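Local coordinates for protein glycoside Hydrolase Family 43_12 (Metagenome, PDB 7JVH) that probably hydrolyses glycosidic bonds in plant polysaccharides such as arabinoxylan, as a gut-metagenome glycoside hydrolase of family 43, subfamily 12, at residues 63-68 against 74-79; 87-92 against 97-102; 152-155 against 160-163; 361-364 against 368-371; 382-387 against 392-397. All coordinates share one frame; numbering follows the deposited sequence.

Contact 1. Residues 63-68 against 74-79; sequences DPSICR and YLVNSS
A chi1 of -53° sets Asp-63 CG beside its backbone N. A chi1 of 49° holds Ser-78 OG between its own N and carbonyl carbon. These torsions bring the Asp-63 carboxylate and the Ser-78 hydroxyl together at the open end of an antiparallel beta hairpin, strands 65-69 and 72-76 of a blade in the family 43 beta-propeller. Ser-78 OG donates to Asp-63 OD2 at 2.7 Å, from the anti side and 26° out of the carboxylate plane. A bound glycerol, likely a crystallisation additive, also hydrogen-bonds to Asp-63 OD2. Further along, the backbones pair twice. Ser-65 N to Val-76 O is 3.0 Å, and Val-76 N to Ser-65 O is 2.9 Å. Cys-67 and Tyr-74 form the second hydrogen-bonded pair, with Ile-66 and Leu-75 as the non-hydrogen-bonded pair between them. Ile-66 and Leu-75 share one face of the sheet. There Leu-75 CD1 also packs 4.0 Å from Pro-64 CB. Ser-65, Val-76, Cys-67 and Tyr-74 point to the other face. Ser-65 OG hydrogen-bonds to Ile-126 N and Asp-306 OD2, which ties this strand to other blades. At the far end of the pairing, Cys-67 SG lies 4.1 Å from Tyr-74 CB, oblique to the ring.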
# COMPACT_ATOMS: atom_id res chain seq x y z
N ASP A 63 4.30 -5.25 -0.25
CA ASP A 63 5.26 -5.78 0.72
C ASP A 63 4.54 -6.30 1.97
O ASP A 63 4.74 -5.79 3.06
CB ASP A 63 6.28 -4.69 1.09
CG ASP A 63 6.94 -4.07 -0.12
OD1 ASP A 63 7.48 -4.81 -0.97
OD2 ASP A 63 6.92 -2.82 -0.21
N PRO A 64 3.67 -7.32 1.84
CA PRO A 64 2.87 -7.78 2.97
C PRO A 64 3.71 -8.59 3.94
O PRO A 64 4.50 -9.44 3.52
CB PRO A 64 1.81 -8.66 2.31
CG PRO A 64 2.46 -9.17 1.07
CD PRO A 64 3.39 -8.08 0.60
N SER A 65 3.53 -8.31 5.24
CA SER A 65 4.17 -9.03 6.31
C SER A 65 3.10 -9.46 7.30
O SER A 65 2.14 -8.74 7.54
CB SER A 65 5.20 -8.13 6.99
OG SER A 65 5.73 -8.74 8.15
N ILE A 66 3.29 -10.65 7.88
CA ILE A 66 2.29 -11.28 8.72
C ILE A 66 2.93 -12.04 9.88
O ILE A 66 3.97 -12.66 9.74
CB ILE A 66 1.38 -12.22 7.87
CG1 ILE A 66 0.27 -12.81 8.71
CG2 ILE A 66 2.19 -13.31 7.18
CD1 ILE A 66 -0.91 -13.32 7.87
N CYS A 67 2.28 -11.95 11.05
CA CYS A 67 2.68 -12.66 12.23
C CYS A 67 1.45 -13.21 12.96
O CYS A 67 0.32 -12.81 12.68
CB CYS A 67 3.46 -11.73 13.14
SG CYS A 67 2.45 -10.56 14.05
N ARG A 68 1.69 -14.13 13.90
CA ARG A 68 0.64 -14.74 14.70
C ARG A 68 0.97 -14.73 16.19
O ARG A 68 2.10 -15.01 16.58
CB ARG A 68 0.40 -16.18 14.24
CG ARG A 68 -0.70 -16.91 15.01
CD ARG A 68 -0.96 -18.29 14.41
NE ARG A 68 -1.53 -19.18 15.42
CZ ARG A 68 -2.02 -20.39 15.17
NH1 ARG A 68 -2.00 -20.91 13.94
NH2 ARG A 68 -2.53 -21.11 16.17
N TYR A 74 -1.95 -10.83 12.46
CA TYR A 74 -1.78 -9.41 12.14
C TYR A 74 -0.98 -9.27 10.85
O TYR A 74 -0.02 -9.99 10.63
CB TYR A 74 -1.10 -8.66 13.29
CG TYR A 74 -1.88 -8.72 14.59
CD1 TYR A 74 -1.71 -9.77 15.48
CD2 TYR A 74 -2.79 -7.72 14.93
CE1 TYR A 74 -2.41 -9.84 16.67
CE2 TYR A 74 -3.49 -7.78 16.12
CZ TYR A 74 -3.30 -8.84 16.98
OH TYR A 74 -4.01 -8.90 18.15
N LEU A 75 -1.44 -8.37 9.98
CA LEU A 75 -0.89 -8.22 8.64
C LEU A 75 -0.70 -6.74 8.36
O LEU A 75 -1.58 -5.94 8.65
CB LEU A 75 -1.84 -8.84 7.62
CG LEU A 75 -1.65 -8.53 6.13
CD1 LEU A 75 -0.56 -9.37 5.49
CD2 LEU A 75 -3.00 -8.69 5.42
N VAL A 76 0.47 -6.39 7.81
CA VAL A 76 0.84 -5.00 7.54
C VAL A 76 1.48 -4.84 6.17
O VAL A 76 1.93 -5.81 5.56
CB VAL A 76 1.75 -4.44 8.64
CG1 VAL A 76 1.06 -4.48 10.00
CG2 VAL A 76 3.08 -5.19 8.70
N ASN A 77 1.49 -3.58 5.69
CA ASN A 77 1.91 -3.20 4.34
C ASN A 77 2.73 -1.90 4.33
O ASN A 77 2.63 -1.06 5.25
CB ASN A 77 0.67 -3.01 3.47
CG ASN A 77 -0.22 -4.25 3.43
OD1 ASN A 77 -1.22 -4.36 4.15
ND2 ASN A 77 0.16 -5.19 2.57
N SER A 78 3.55 -1.73 3.28
CA SER A 78 4.24 -0.49 3.01
C SER A 78 3.24 0.57 2.55
O SER A 78 2.16 0.23 2.08
CB SER A 78 5.34 -0.69 1.96
OG SER A 78 4.87 -1.37 0.83
N SER A 79 3.60 1.85 2.69
CA SER A 79 2.70 2.96 2.42
C SER A 79 3.35 4.23 1.88
O SER A 79 2.64 5.18 1.49
CB SER A 79 1.88 3.30 3.67
OG SER A 79 2.70 3.45 4.81

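Contact 2. Residues 87-92 against 97-102; sequences PIFHST and WVQIGN
Strands 87-91 and 98-102 run antiparallel at 140°, and their register slips by one residue between Ile-88 and Phe-89, a beta bulge. Ile-88 uses both backbone polar atoms there: its N donates to Gly-101 O at 3.0 Å, while its O accepts from Ile-100 N. Gly-101 O has a second donor, Gln-99 NE2, at 3.1 Å. The two donors come from opposite faces of the carbonyl plane, and the oxygen lies in the Gln-99 amide plane. His-90 and Val-98 form a regular hydrogen-bonded pair beyond the bulge. The hairpin forms the third and the outermost fourth strand of a four-stranded propeller blade. On one face of that sheet Phe-89 CE2 lies 3.6 Å from Gln-99 CB. Trp-97 CE3 lies 3.6 Å from Phe-89 CB. Ser-91 CB stands over the Trp-97 six-membered ring in a CH-pi contact, 3.5 Å from its centroid. Ser-91 OG is held by Asn-96 O and by backbone N atoms of the turn. Ile-88 and His-90 point to the other face. Ile-100 CG1 sits between its backbone N and carbonyl carbon (chi1 65°), which brings it 3.7 Å from Ile-88 CG2. Ile-100 CG2 touches His-90 CB, and His-90 NE2 hydrogen-bonds to Asp-72 OD1.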
# COMPACT_ATOMS: atom_id res chain seq x y z
N PRO A 87 -0.79 0.28 7.26
CA PRO A 87 -2.09 -0.14 7.77
C PRO A 87 -1.93 -1.53 8.36
O PRO A 87 -1.11 -2.30 7.85
CB PRO A 87 -2.96 -0.17 6.51
CG PRO A 87 -2.00 -0.38 5.39
CD PRO A 87 -0.71 0.27 5.79
N ILE A 88 -2.67 -1.82 9.44
CA ILE A 88 -2.57 -3.10 10.12
C ILE A 88 -3.95 -3.78 10.22
O ILE A 88 -4.92 -3.19 10.70
CB ILE A 88 -1.87 -2.96 11.49
CG1 ILE A 88 -1.82 -4.31 12.22
CG2 ILE A 88 -2.51 -1.86 12.33
CD1 ILE A 88 -0.78 -4.36 13.32
N PHE A 89 -4.02 -5.02 9.72
CA PHE A 89 -5.25 -5.81 9.66
C PHE A 89 -5.17 -6.97 10.64
O PHE A 89 -4.11 -7.56 10.82
CB PHE A 89 -5.48 -6.31 8.24
CG PHE A 89 -5.58 -5.21 7.22
CD1 PHE A 89 -4.44 -4.75 6.57
CD2 PHE A 89 -6.81 -4.62 6.91
CE1 PHE A 89 -4.52 -3.73 5.62
CE2 PHE A 89 -6.89 -3.59 5.98
CZ PHE A 89 -5.74 -3.15 5.33
N HIS A 90 -6.31 -7.28 11.27
CA HIS A 90 -6.44 -8.41 12.21
C HIS A 90 -7.46 -9.43 11.70
O HIS A 90 -8.47 -9.05 11.13
CB HIS A 90 -6.81 -7.90 13.61
CG HIS A 90 -7.36 -8.95 14.53
ND1 HIS A 90 -8.71 -9.18 14.67
CD2 HIS A 90 -6.74 -9.82 15.36
CE1 HIS A 90 -8.90 -10.16 15.54
NE2 HIS A 90 -7.72 -10.56 15.98
N SER A 91 -7.16 -10.71 11.90
CA SER A 91 -8.01 -11.83 11.48
C SER A 91 -7.74 -13.09 12.31
O SER A 91 -6.59 -13.35 12.69
CB SER A 91 -7.79 -12.12 10.00
OG SER A 91 -8.50 -13.28 9.56
N THR A 92 -8.79 -13.87 12.57
CA THR A 92 -8.66 -15.15 13.26
C THR A 92 -8.68 -16.34 12.30
O THR A 92 -8.44 -17.46 12.72
CB THR A 92 -9.76 -15.35 14.30
OG1 THR A 92 -11.03 -15.20 13.68
CG2 THR A 92 -9.62 -14.34 15.42
N TRP A 97 -10.77 -10.03 7.33
CA TRP A 97 -9.85 -9.08 8.00
C TRP A 97 -10.56 -7.79 8.40
O TRP A 97 -11.43 -7.33 7.67
CB TRP A 97 -8.72 -8.76 7.03
CG TRP A 97 -7.88 -9.93 6.65
CD1 TRP A 97 -8.07 -10.77 5.60
CD2 TRP A 97 -6.67 -10.34 7.28
NE1 TRP A 97 -7.06 -11.68 5.54
CE2 TRP A 97 -6.19 -11.45 6.57
CE3 TRP A 97 -5.96 -9.89 8.39
CZ2 TRP A 97 -5.03 -12.11 6.93
CZ3 TRP A 97 -4.81 -10.55 8.74
CH2 TRP A 97 -4.36 -11.64 8.02
N VAL A 98 -10.19 -7.29 9.57
CA VAL A 98 -10.60 -5.99 10.09
C VAL A 98 -9.34 -5.13 10.20
O VAL A 98 -8.35 -5.55 10.81
CB VAL A 98 -11.28 -6.13 11.48
CG1 VAL A 98 -11.68 -4.77 12.04
CG2 VAL A 98 -12.49 -7.04 11.40
N GLN A 99 -9.38 -3.93 9.60
CA GLN A 99 -8.32 -2.94 9.80
C GLN A 99 -8.48 -2.37 11.21
O GLN A 99 -9.51 -1.76 11.52
CB GLN A 99 -8.35 -1.82 8.76
CG GLN A 99 -7.22 -0.81 8.94
CD GLN A 99 -6.89 0.03 7.70
OE1 GLN A 99 -7.63 0.05 6.74
NE2 GLN A 99 -5.75 0.73 7.75
N ILE A 100 -7.47 -2.60 12.06
CA ILE A 100 -7.48 -2.14 13.45
C ILE A 100 -6.78 -0.79 13.62
O ILE A 100 -6.83 -0.19 14.70
CB ILE A 100 -6.87 -3.18 14.42
CG1 ILE A 100 -5.38 -3.41 14.14
CG2 ILE A 100 -7.65 -4.49 14.31
CD1 ILE A 100 -4.73 -4.37 15.11
N GLY A 101 -6.13 -0.32 12.55
CA GLY A 101 -5.55 1.01 12.51
C GLY A 101 -4.40 1.09 11.52
O GLY A 101 -4.36 0.36 10.52
N ASN A 102 -3.47 1.99 11.81
CA ASN A 102 -2.24 2.16 11.05
C ASN A 102 -1.12 2.30 12.09
O ASN A 102 -1.23 3.12 13.00
CB ASN A 102 -2.34 3.40 10.15
CG ASN A 102 -3.45 3.29 9.11
OD1 ASN A 102 -3.20 2.93 7.97
ND2 ASN A 102 -4.69 3.60 9.51

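Contact 3. Residues 152-155 against 160-163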
# COMPACT_ATOMS: atom_id res chain seq x y z
N VAL A 152 9.47 -0.09 15.75
CA VAL A 152 8.51 0.31 16.79
C VAL A 152 7.93 -0.94 17.47
O VAL A 152 7.87 -2.01 16.86
CB VAL A 152 7.38 1.20 16.24
CG1 VAL A 152 7.93 2.46 15.58
CG2 VAL A 152 6.54 0.45 15.24
N LYS A 153 7.50 -0.77 18.72
CA LYS A 153 7.09 -1.88 19.58
C LYS A 153 5.76 -1.63 20.27
O LYS A 153 5.35 -0.50 20.44
CB LYS A 153 8.15 -2.14 20.65
CG LYS A 153 9.52 -2.45 20.09
CD LYS A 153 10.42 -3.13 21.10
CE LYS A 153 10.75 -2.30 22.30
NZ LYS A 153 11.60 -3.11 23.21
N THR A 154 5.12 -2.72 20.69
CA THR A 154 3.88 -2.68 21.47
C THR A 154 3.59 -4.02 22.14
O THR A 154 4.02 -5.06 21.66
CB THR A 154 2.67 -2.29 20.60
OG1 THR A 154 1.52 -2.13 21.44
CG2 THR A 154 2.36 -3.35 19.56
N LYS A 155 2.86 -3.96 23.26
CA LYS A 155 2.30 -5.15 23.90
C LYS A 155 0.94 -5.58 23.32
O LYS A 155 0.53 -6.72 23.52
CB LYS A 155 2.17 -4.94 25.41
CG LYS A 155 3.50 -4.74 26.14
CD LYS A 155 4.37 -6.00 26.14
CE LYS A 155 4.44 -6.68 27.50
NZ LYS A 155 5.70 -7.48 27.62
N GLY A 160 -1.86 0.99 20.10
CA GLY A 160 -0.86 1.71 19.33
C GLY A 160 0.56 1.27 19.64
O GLY A 160 0.77 0.37 20.44
N TRP A 161 1.53 1.92 19.00
CA TRP A 161 2.94 1.53 19.06
C TRP A 161 3.84 2.66 19.57
O TRP A 161 3.46 3.83 19.55
CB TRP A 161 3.41 1.10 17.67
CG TRP A 161 2.65 -0.04 17.06
CD1 TRP A 161 1.37 -0.01 16.57
CD2 TRP A 161 3.13 -1.36 16.81
NE1 TRP A 161 1.02 -1.23 16.06
CE2 TRP A 161 2.08 -2.08 16.18
CE3 TRP A 161 4.34 -2.02 17.06
CZ2 TRP A 161 2.21 -3.43 15.81
CZ3 TRP A 161 4.46 -3.36 16.69
CH2 TRP A 161 3.40 -4.05 16.07
N SER A 162 5.03 2.30 20.04
CA SER A 162 6.02 3.24 20.55
C SER A 162 6.53 4.17 19.47
O SER A 162 6.24 4.00 18.29
CB SER A 162 7.21 2.48 21.14
OG SER A 162 7.99 1.88 20.11
N ASP A 163 7.32 5.16 19.89
CA ASP A 163 8.09 5.99 18.97
C ASP A 163 9.24 5.15 18.42
O ASP A 163 9.59 4.11 18.99
CB ASP A 163 8.59 7.26 19.66
CG ASP A 163 7.52 8.35 19.73
OD1 ASP A 163 6.56 8.32 18.94
OD2 ASP A 163 7.63 9.25 20.58
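The Trp-161 indole carries Thr-154 on one face. Thr-154 CG2 stands over the centre of its six-membered ring, 3.3 Å from the centroid, in a CH-pi contact. At the ring edge, near its plane, Val-152 O approaches CE3 of Trp-161 to 3.5 Å. Val-152 CG2 packs against the same CE3 atom, and the two side chains cross at about a right angle. Thr-154 has OG1 anti to its backbone N (chi1 -174°), which directs the methyl to the indole and the hydroxyl to the loop. Thr-154 OG1 donates to Gly-160 O at 2.8 Å and also bonds to Asp-156 N. Lys-153 is joined to Ser-162 through its backbone. Ser-162 N donates to Lys-153 O at 2.8 Å, in the carbonyl plane. Lys-153 N donates in turn to Ser-162 OG at 3.0 Å. Ser-162 OG itself donates a hydrogen bond to Asp-163 O, so it both accepts and donates. Lys-153 NZ forms a salt bridge with Asp-214. Asp-163 OD1 bonds to Ser-108 OG and forms a salt bridge with Arg-106. The contact folds the connecting loop against strand 148-154. This loop joins the third strand, 148-154, to the outermost strand, 165-166, of a four-stranded propeller blade.

Contact 4. Residues 361-364 against 368-371; sequences QKMP and ENKT
Asn-369, which packs against Met-363 through its CB, has a side-chain oxygen held by two groups of Thr-371. Thr-371 OG1 donates to Asn-369 OD1 at 2.6 Å, and Thr-371 N donates to it at 3.2 Å. Both donors lie in the plane of the side-chain carbonyl, and the backbone bond defines an Asx turn. The turn belongs to the long connection that leads from strand 360-362 to strand 383-386, the latter in the C-terminal beta-sandwich. The other end of the Asn-369 amide is used as well: ND2 bonds to Glu-51 O. The amide is thereby fixed at both ends. Across the contact no hydrogen bond forms. Instead one long side chain, Met-363, present as selenomethionine, reaches over to the loop. Its CG lies beside the backbone N (chi1 -61°), and the chain is extended at chi2 and bent at chi3 (55°). The bend turns the methyl onto the backbone of Glu-368. The selenium touches Asn-369 twice, with Met-363 SE 3.5 Å from the backbone N and 3.8 Å from CB of Asn-369. Met-363 is buried, and Phe-52 and Ile-95 also pack on it. The Asn-96 side chain hydrogen-bonds to Glu-368 O and Lys-370 N of the same loop. Met-363 CE ends 3.4 Å from Glu-368 C.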
# COMPACT_ATOMS: atom_id res chain seq x y z
N GLN A 361 -9.64 -18.94 -4.82
CA GLN A 361 -8.87 -19.90 -4.01
C GLN A 361 -9.87 -20.54 -3.06
O GLN A 361 -10.80 -19.86 -2.64
CB GLN A 361 -7.89 -19.16 -3.10
CG GLN A 361 -6.83 -18.37 -3.84
CD GLN A 361 -5.80 -19.31 -4.37
OE1 GLN A 361 -5.37 -20.20 -3.65
NE2 GLN A 361 -5.42 -19.15 -5.62
N LYS A 362 -9.67 -21.81 -2.72
CA LYS A 362 -10.58 -22.43 -1.75
C LYS A 362 -10.22 -21.85 -0.39
O LYS A 362 -9.05 -21.67 -0.16
CB LYS A 362 -10.41 -23.94 -1.80
CG LYS A 362 -10.15 -24.50 -3.19
CD LYS A 362 -9.81 -25.97 -3.22
CE LYS A 362 -8.42 -26.27 -3.71
NZ LYS A 362 -8.41 -27.11 -4.92
N MSE A 363 -11.20 -21.59 0.48
CA MSE A 363 -10.91 -21.06 1.84
C MSE A 363 -10.51 -22.23 2.75
O MSE A 363 -10.67 -23.38 2.38
CB MSE A 363 -12.17 -20.46 2.46
CG MSE A 363 -12.78 -19.28 1.74
SE MSE A 363 -14.21 -18.46 2.74
CE MSE A 363 -13.53 -18.00 4.44
N PRO A 364 -9.97 -21.98 3.95
CA PRO A 364 -9.68 -23.06 4.88
C PRO A 364 -10.97 -23.72 5.37
O PRO A 364 -11.95 -23.04 5.50
CB PRO A 364 -9.00 -22.34 6.05
CG PRO A 364 -8.47 -21.07 5.44
CD PRO A 364 -9.51 -20.68 4.42
N GLU A 368 -16.22 -19.28 6.64
CA GLU A 368 -17.19 -18.71 5.67
C GLU A 368 -16.74 -17.30 5.29
O GLU A 368 -16.16 -16.61 6.12
CB GLU A 368 -18.62 -18.74 6.21
CG GLU A 368 -18.71 -18.60 7.72
CD GLU A 368 -20.07 -18.89 8.32
OE1 GLU A 368 -20.79 -17.93 8.63
OE2 GLU A 368 -20.41 -20.08 8.47
N ASN A 369 -17.05 -16.91 4.06
CA ASN A 369 -16.66 -15.61 3.47
C ASN A 369 -17.55 -14.48 3.98
O ASN A 369 -18.68 -14.38 3.53
CB ASN A 369 -16.72 -15.73 1.95
CG ASN A 369 -15.88 -14.69 1.25
OD1 ASN A 369 -15.94 -13.53 1.60
ND2 ASN A 369 -15.12 -15.11 0.27
N LYS A 370 -17.03 -13.65 4.88
CA LYS A 370 -17.73 -12.50 5.41
C LYS A 370 -17.11 -11.18 4.92
O LYS A 370 -17.36 -10.13 5.49
CB LYS A 370 -17.75 -12.58 6.94
CG LYS A 370 -18.45 -13.81 7.46
CD LYS A 370 -18.51 -13.89 8.98
CE LYS A 370 -17.16 -14.25 9.60
NZ LYS A 370 -17.32 -14.69 11.02
N THR A 371 -16.32 -11.25 3.85
CA THR A 371 -15.67 -10.06 3.30
C THR A 371 -16.74 -9.04 2.93
O THR A 371 -17.78 -9.39 2.38
CB THR A 371 -14.80 -10.38 2.07
OG1 THR A 371 -15.60 -10.98 1.05
CG2 THR A 371 -13.65 -11.33 2.45

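Contact 5. Residues 382-387 against 392-397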
# COMPACT_ATOMS: atom_id res chain seq x y z
N PHE A 382 -17.86 -4.18 -4.99
CA PHE A 382 -18.61 -3.68 -3.86
C PHE A 382 -18.74 -2.16 -3.96
O PHE A 382 -18.16 -1.54 -4.84
CB PHE A 382 -17.92 -4.07 -2.56
CG PHE A 382 -16.54 -3.49 -2.40
CD1 PHE A 382 -16.34 -2.25 -1.84
CD2 PHE A 382 -15.43 -4.21 -2.83
CE1 PHE A 382 -15.07 -1.74 -1.70
CE2 PHE A 382 -14.16 -3.71 -2.68
CZ PHE A 382 -13.97 -2.46 -2.12
N THR A 383 -19.53 -1.60 -3.05
CA THR A 383 -19.75 -0.17 -2.95
C THR A 383 -19.50 0.24 -1.51
O THR A 383 -20.04 -0.38 -0.59
CB THR A 383 -21.17 0.23 -3.38
OG1 THR A 383 -21.25 0.16 -4.80
CG2 THR A 383 -21.51 1.64 -2.95
N TYR A 384 -18.66 1.27 -1.35
CA TYR A 384 -18.40 1.90 -0.06
C TYR A 384 -18.94 3.33 -0.12
O TYR A 384 -18.41 4.16 -0.86
CB TYR A 384 -16.92 1.88 0.25
CG TYR A 384 -16.50 2.67 1.47
CD1 TYR A 384 -17.26 2.64 2.63
CD2 TYR A 384 -15.32 3.43 1.48
CE1 TYR A 384 -16.89 3.35 3.75
CE2 TYR A 384 -14.93 4.14 2.61
CZ TYR A 384 -15.72 4.10 3.74
OH TYR A 384 -15.38 4.80 4.88
N SER A 385 -20.01 3.57 0.63
CA SER A 385 -20.61 4.88 0.79
C SER A 385 -20.33 5.33 2.21
O SER A 385 -20.71 4.66 3.17
CB SER A 385 -22.12 4.86 0.54
OG SER A 385 -22.67 6.15 0.73
N GLU A 386 -19.66 6.48 2.33
CA GLU A 386 -19.24 7.03 3.59
C GLU A 386 -19.87 8.40 3.69
O GLU A 386 -19.74 9.22 2.77
CB GLU A 386 -17.72 7.17 3.63
CG GLU A 386 -17.17 7.80 4.88
CD GLU A 386 -17.60 7.05 6.14
OE1 GLU A 386 -17.08 5.94 6.35
OE2 GLU A 386 -18.44 7.59 6.91
N ASP A 387 -20.53 8.66 4.82
CA ASP A 387 -21.18 9.94 5.11
C ASP A 387 -20.44 10.80 6.13
O ASP A 387 -20.85 11.91 6.39
CB ASP A 387 -22.62 9.68 5.56
CG ASP A 387 -23.49 9.17 4.42
OD1 ASP A 387 -23.19 9.49 3.25
OD2 ASP A 387 -24.48 8.45 4.70
N ASN A 392 -14.49 9.33 14.43
CA ASN A 392 -13.63 8.18 14.16
C ASN A 392 -13.75 7.80 12.68
O ASN A 392 -14.59 6.97 12.30
CB ASN A 392 -14.02 6.97 15.02
CG ASN A 392 -14.03 7.28 16.50
OD1 ASN A 392 -13.03 7.75 17.06
ND2 ASN A 392 -15.17 7.04 17.14
N ILE A 393 -12.96 8.47 11.84
CA ILE A 393 -12.99 8.26 10.41
C ILE A 393 -12.39 6.90 10.09
O ILE A 393 -11.44 6.48 10.72
CB ILE A 393 -12.28 9.40 9.67
CG1 ILE A 393 -13.13 10.67 9.79
CG2 ILE A 393 -12.05 9.06 8.20
CD1 ILE A 393 -12.45 11.91 9.24
N ASP A 394 -12.98 6.21 9.11
CA ASP A 394 -12.58 4.87 8.72
C ASP A 394 -11.10 4.87 8.36
O ASP A 394 -10.63 5.77 7.67
CB ASP A 394 -13.44 4.40 7.54
CG ASP A 394 -13.28 2.94 7.23
OD1 ASP A 394 -12.24 2.56 6.63
OD2 ASP A 394 -14.22 2.16 7.54
N TYR A 395 -10.37 3.83 8.80
CA TYR A 395 -8.91 3.72 8.64
C TYR A 395 -8.40 3.53 7.21
O TYR A 395 -7.19 3.39 7.01
CB TYR A 395 -8.35 2.55 9.45
CG TYR A 395 -8.55 2.62 10.95
CD1 TYR A 395 -8.04 3.68 11.69
CD2 TYR A 395 -9.18 1.58 11.64
CE1 TYR A 395 -8.19 3.73 13.07
CE2 TYR A 395 -9.33 1.62 13.01
CZ TYR A 395 -8.84 2.69 13.72
OH TYR A 395 -9.01 2.73 15.07
N ARG A 396 -9.31 3.50 6.23
CA ARG A 396 -8.96 3.42 4.80
C ARG A 396 -8.59 4.77 4.21
O ARG A 396 -8.00 4.83 3.13
CB ARG A 396 -10.12 2.87 3.98
CG ARG A 396 -10.13 1.37 3.86
CD ARG A 396 -11.45 0.91 3.24
NE ARG A 396 -12.58 1.23 4.11
CZ ARG A 396 -13.78 0.68 4.00
NH1 ARG A 396 -14.05 -0.14 3.00
NH2 ARG A 396 -14.74 1.04 4.84
N TRP A 397 -8.99 5.84 4.90
CA TRP A 397 -8.78 7.20 4.44
C TRP A 397 -7.40 7.70 4.85
O TRP A 397 -7.06 7.68 6.02
CB TRP A 397 -9.87 8.10 5.00
CG TRP A 397 -11.18 7.76 4.40
CD1 TRP A 397 -12.17 7.02 4.97
CD2 TRP A 397 -11.64 8.12 3.09
NE1 TRP A 397 -13.22 6.90 4.10
CE2 TRP A 397 -12.92 7.56 2.94
CE3 TRP A 397 -11.08 8.84 2.03
CZ2 TRP A 397 -13.66 7.72 1.77
CZ3 TRP A 397 -11.83 9.00 0.87
CH2 TRP A 397 -13.11 8.45 0.75
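An Asx turn inside a type I beta turn, Asp-394 to Trp-397, faces strand 383-386 in the C-terminal beta-sandwich. Tyr-384 reaches from the strand into the turn, its CG anti to the backbone N (chi1 172°). The Arg-396 guanidinium lies flat on one face of the Tyr-384 ring. Its CZ is 3.8 Å from the ring centroid, almost on the ring normal, and the two planes are 21° apart. This is a stacked cation-pi contact, with NH2 of Arg-396 shifted toward the Tyr-384 rim. Tyr-384 and Arg-396 run alongside each other in opposing senses.

Asp-394 holds the guanidinium in place through a salt bridge. Arg-396 NE donates to Asp-394 OD1 at 2.9 Å, and Arg-396 NH2 donates to Asp-394 OD2 at 3.0 Å. The grip is side-on, each nitrogen taking one oxygen, and both meet the carboxylate from above its plane. Asp-394 OD1 also accepts from Arg-396 N through its anti lone pair, the bond that makes the Asx turn.

The Tyr-384 hydroxyl has two partners. It accepts from Trp-397 NE1 at 3.1 Å, nearly in the indole plane. It donates to the anti lone pair of Glu-386 OE1 at 2.5 Å. Trp-397 is buried and meets the rings of Phe-33, Phe-388 and His-436 edge-to-face. The nearby negative carboxylates may polarise the hydroxyl, though the Arg-396 charge would partly offset this. Beside the polar contacts, Tyr-384 CE2 packs 3.9 Å from Trp-397 CZ2.

In the fold
The contacts follow one another along the chain in the order 1 to 5. Contacts 1 and 2 are successive hairpins of one four-stranded propeller blade. Their centres are about 10 Å apart, and a probable backbone hydrogen bond from Phe-89 N to Leu-75 O joins strands 72-76 and 85-91. Contact 3 is in the next blade, its centre about 15 Å from that of contact 2, and Ile-88 CD1 packs on Trp-161 CZ2 between them. Contact 4 sits on the connection toward the C-terminal beta-sandwich, which holds contact 5. Contact 5 touches contact 2 through Tyr-395, which packs on Gln-99, Ile-100, Gly-101 and Asn-102. Strand 98-102, one of the two outermost strands of the first blade, thus meets the sandwich.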